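Local atomic coordinates of 1-deoxy-D-xylulose 5-phosphate reductoisomerase (Zymomonas mobilis, PDB entry 1R0K), a protein that catalyses the NADPH-dependent rearrangement and reduction of 1-deoxy-D-xylulose 5-phosphate to 2-C-methyl-D-erythritol 4-phosphate, with the help of a divalent metal cation. Residues 158-163 with 227-232. Numbering follows the deposited sequence.
Sequences QCFPHH and HLFQIP
A short bond of 2.6 Å from Gln230 NE2 to His227 O spans the end of helix 216-229, where Phe229, the last residue of the helix, packs against Phe160. The bond is bent, and NE2 comes in tilted from the carbonyl plane; Gln230 itself has positive phi and takes the chain out of the helix. Across the contact, Phe229 CD1 sits 3.8 Å above the plane of the Phe160 ring, over its centre. The two rings meet obliquely, planes at 42° and centroids 5.1 Å apart. On the same face, out past the rim, Phe229 CB lies 3.8 Å from Phe160 CE1. Phe160 CZ comes within 3.6 Å of Phe229 O. With CG of Phe160 swung opposite its own nitrogen (chi1 -166°), the ring reaches across from the loop after helix 151-159. Its other face rests on Pro161 CD, so the ring is wedged between that proline and Phe229. At its edge, near the ring plane, Ile231 CG2 stands 4.0 Å from Phe160 CZ. Phe160 and Ile231 also both pack on Val168 of strand 168-175, while Phe229 touches Ile156 of helix 151-159. Shrinking Phe160 to an alanine would probably open a gap between Phe229 and Pro161, leaving the Phe229 ring freer to turn. Helices 151-159 and 216-229, which lead into this contact, also carry Glu152 and Glu221, predicted metal ligands, with the side chain of Phe229 about 8 Å from that of Glu152. With no hydrogen bond crossing between the segments, the contact rests on buried ring and aliphatic packing.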
ATOM      1  N   GLN B 158      -6.260   3.311   4.079  1.00  8.97           N
ATOM      2  CA  GLN B 158      -4.952   3.823   3.660  1.00 10.07           C
ATOM      3  C   GLN B 158      -4.562   3.407   2.240  1.00  9.91           C
ATOM      4  O   GLN B 158      -3.655   3.981   1.653  1.00  9.02           O
ATOM      5  CB  GLN B 158      -3.856   3.371   4.636  1.00 10.84           C
ATOM      6  CG  GLN B 158      -3.962   4.005   6.026  1.00 10.88           C
ATOM      7  CD  GLN B 158      -2.735   3.758   6.888  1.00 10.70           C
ATOM      8  OE1 GLN B 158      -1.601   3.870   6.418  1.00 11.27           O
ATOM      9  NE2 GLN B 158      -2.955   3.441   8.164  1.00  8.69           N
ATOM     10  N   CYS B 159      -5.251   2.410   1.696  1.00 10.75           N
ATOM     11  CA  CYS B 159      -4.972   1.912   0.351  1.00 11.81           C
ATOM     12  C   CYS B 159      -6.120   2.179  -0.626  1.00 11.08           C
ATOM     13  O   CYS B 159      -6.048   1.777  -1.786  1.00 12.68           O
ATOM     14  CB  CYS B 159      -4.737   0.398   0.393  1.00 11.17           C
ATOM     15  SG  CYS B 159      -3.417  -0.150   1.497  1.00 14.33           S
ATOM     16  N   PHE B 160      -7.160   2.859  -0.152  1.00 13.75           N
ATOM     17  CA  PHE B 160      -8.371   3.142  -0.932  1.00 13.12           C
ATOM     18  C   PHE B 160      -8.369   4.449  -1.725  1.00 14.45           C
ATOM     19  O   PHE B 160      -7.919   5.482  -1.240  1.00 15.75           O
ATOM     20  CB  PHE B 160      -9.576   3.140   0.023  1.00 15.16           C
ATOM     21  CG  PHE B 160     -10.913   3.080  -0.666  1.00 13.66           C
ATOM     22  CD1 PHE B 160     -11.443   1.862  -1.077  1.00 14.65           C
ATOM     23  CD2 PHE B 160     -11.644   4.245  -0.902  1.00 15.40           C
ATOM     24  CE1 PHE B 160     -12.689   1.796  -1.716  1.00 14.81           C
ATOM     25  CE2 PHE B 160     -12.889   4.194  -1.540  1.00 15.29           C
ATOM     26  CZ  PHE B 160     -13.413   2.964  -1.949  1.00 12.68           C
ATOM     27  N   PRO B 161      -8.890   4.422  -2.962  1.00 14.26           N
ATOM     28  CA  PRO B 161      -8.926   5.646  -3.771  1.00 15.07           C
ATOM     29  C   PRO B 161     -10.153   6.478  -3.391  1.00 16.85           C
ATOM     30  O   PRO B 161     -11.210   6.367  -4.010  1.00 16.45           O
ATOM     31  CB  PRO B 161      -9.016   5.109  -5.193  1.00 14.76           C
ATOM     32  CG  PRO B 161      -9.906   3.909  -5.018  1.00 13.46           C
ATOM     33  CD  PRO B 161      -9.350   3.260  -3.745  1.00 14.64           C
ATOM     34  N   HIS B 162     -10.010   7.307  -2.366  1.00 18.68           N
ATOM     35  CA  HIS B 162     -11.113   8.147  -1.909  1.00 22.84           C
ATOM     36  C   HIS B 162     -11.557   9.091  -3.028  1.00 23.44           C
ATOM     37  O   HIS B 162     -10.726   9.673  -3.718  1.00 24.94           O
ATOM     38  CB  HIS B 162     -10.678   8.956  -0.681  1.00 25.06           C
ATOM     39  CG  HIS B 162     -10.031   8.128   0.390  1.00 25.89           C
ATOM     40  ND1 HIS B 162     -10.692   7.113   1.048  1.00 26.64           N
ATOM     41  CD2 HIS B 162      -8.772   8.143   0.890  1.00 27.01           C
ATOM     42  CE1 HIS B 162      -9.867   6.535   1.904  1.00 26.81           C
ATOM     43  NE2 HIS B 162      -8.695   7.141   1.827  1.00 26.97           N
ATOM     44  N   HIS B 163     -12.866   9.232  -3.211  1.00 26.13           N
ATOM     45  CA  HIS B 163     -13.410  10.113  -4.246  1.00 26.51           C
ATOM     46  C   HIS B 163     -13.274   9.526  -5.656  1.00 25.52           C
ATOM     47  O   HIS B 163     -13.609  10.182  -6.646  1.00 23.53           O
ATOM     48  CB  HIS B 163     -12.722  11.484  -4.186  1.00 31.00           C
ATOM     49  CG  HIS B 163     -12.763  12.118  -2.831  1.00 32.71           C
ATOM     50  ND1 HIS B 163     -11.658  12.704  -2.251  1.00 35.49           N
ATOM     51  CD2 HIS B 163     -13.770  12.249  -1.936  1.00 35.19           C
ATOM     52  CE1 HIS B 163     -11.981  13.165  -1.056  1.00 35.42           C
ATOM     53  NE2 HIS B 163     -13.258  12.902  -0.840  1.00 35.78           N
ATOM     54  N   HIS B 227     -20.261  -0.674   4.174  1.00 13.82           N
ATOM     55  CA  HIS B 227     -20.815   0.660   4.381  1.00 14.52           C
ATOM     56  C   HIS B 227     -19.745   1.737   4.318  1.00 13.43           C
ATOM     57  O   HIS B 227     -19.986   2.824   3.817  1.00 13.37           O
ATOM     58  CB  HIS B 227     -21.548   0.736   5.721  1.00 14.18           C
ATOM     59  CG  HIS B 227     -22.891   0.078   5.705  1.00 16.41           C
ATOM     60  ND1 HIS B 227     -23.126  -1.156   6.277  1.00 19.11           N
ATOM     61  CD2 HIS B 227     -24.067   0.470   5.160  1.00 15.35           C
ATOM     62  CE1 HIS B 227     -24.389  -1.492   6.085  1.00 16.31           C
ATOM     63  NE2 HIS B 227     -24.981  -0.524   5.409  1.00 19.42           N
ATOM     64  N   LEU B 228     -18.558   1.431   4.823  1.00 13.32           N
ATOM     65  CA  LEU B 228     -17.465   2.395   4.809  1.00 12.90           C
ATOM     66  C   LEU B 228     -16.971   2.756   3.417  1.00 11.45           C
ATOM     67  O   LEU B 228     -16.717   3.925   3.127  1.00 12.49           O
ATOM     68  CB  LEU B 228     -16.270   1.852   5.589  1.00 12.26           C
ATOM     69  CG  LEU B 228     -16.304   1.871   7.112  1.00 15.12           C
ATOM     70  CD1 LEU B 228     -15.187   0.981   7.650  1.00 15.54           C
ATOM     71  CD2 LEU B 228     -16.154   3.302   7.606  1.00 17.78           C
ATOM     72  N   PHE B 229     -16.828   1.758   2.558  1.00  8.34           N
ATOM     73  CA  PHE B 229     -16.271   1.998   1.244  1.00 14.95           C
ATOM     74  C   PHE B 229     -17.221   2.086   0.061  1.00 16.23           C
ATOM     75  O   PHE B 229     -16.817   2.444  -1.041  1.00 16.96           O
ATOM     76  CB  PHE B 229     -15.142   0.987   1.037  1.00 13.51           C
ATOM     77  CG  PHE B 229     -14.124   1.038   2.146  1.00 10.20           C
ATOM     78  CD1 PHE B 229     -13.322   2.168   2.309  1.00 11.69           C
ATOM     79  CD2 PHE B 229     -14.058   0.032   3.101  1.00 11.76           C
ATOM     80  CE1 PHE B 229     -12.477   2.298   3.417  1.00 11.36           C
ATOM     81  CE2 PHE B 229     -13.218   0.149   4.216  1.00 10.03           C
ATOM     82  CZ  PHE B 229     -12.428   1.284   4.376  1.00 11.28           C
ATOM     83  N   GLN B 230     -18.485   1.767   0.298  1.00 20.00           N
ATOM     84  CA  GLN B 230     -19.511   1.901  -0.728  1.00 21.29           C
ATOM     85  C   GLN B 230     -19.236   1.313  -2.111  1.00 21.25           C
ATOM     86  O   GLN B 230     -19.555   1.937  -3.121  1.00 23.50           O
ATOM     87  CB  GLN B 230     -19.849   3.388  -0.878  1.00 24.92           C
ATOM     88  CG  GLN B 230     -20.206   4.076   0.438  1.00 29.95           C
ATOM     89  CD  GLN B 230     -21.637   3.809   0.886  1.00 33.40           C
ATOM     90  OE1 GLN B 230     -22.587   4.327   0.300  1.00 35.41           O
ATOM     91  NE2 GLN B 230     -21.794   2.996   1.927  1.00 31.58           N
ATOM     92  N   ILE B 231     -18.631   0.134  -2.174  1.00 20.62           N
ATOM     93  CA  ILE B 231     -18.403  -0.497  -3.469  1.00 20.25           C
ATOM     94  C   ILE B 231     -19.245  -1.770  -3.485  1.00 19.26           C
ATOM     95  O   ILE B 231     -19.623  -2.281  -2.432  1.00 18.93           O
ATOM     96  CB  ILE B 231     -16.911  -0.862  -3.716  1.00 20.57           C
ATOM     97  CG1 ILE B 231     -16.448  -1.933  -2.734  1.00 19.22           C
ATOM     98  CG2 ILE B 231     -16.038   0.388  -3.620  1.00 20.06           C
ATOM     99  CD1 ILE B 231     -15.069  -2.478  -3.056  1.00 18.43           C
ATOM    100  N   PRO B 232     -19.568  -2.287  -4.681  1.00 19.41           N
ATOM    101  CA  PRO B 232     -20.376  -3.505  -4.819  1.00 18.53           C
ATOM    102  C   PRO B 232     -19.854  -4.665  -3.971  1.00 18.34           C
ATOM    103  O   PRO B 232     -18.653  -4.931  -3.939  1.00 17.38           O
ATOM    104  CB  PRO B 232     -20.291  -3.803  -6.314  1.00 17.71           C
ATOM    105  CG  PRO B 232     -20.215  -2.436  -6.910  1.00 18.86           C
ATOM    106  CD  PRO B 232     -19.218  -1.742  -6.004  1.00 18.91           C
TER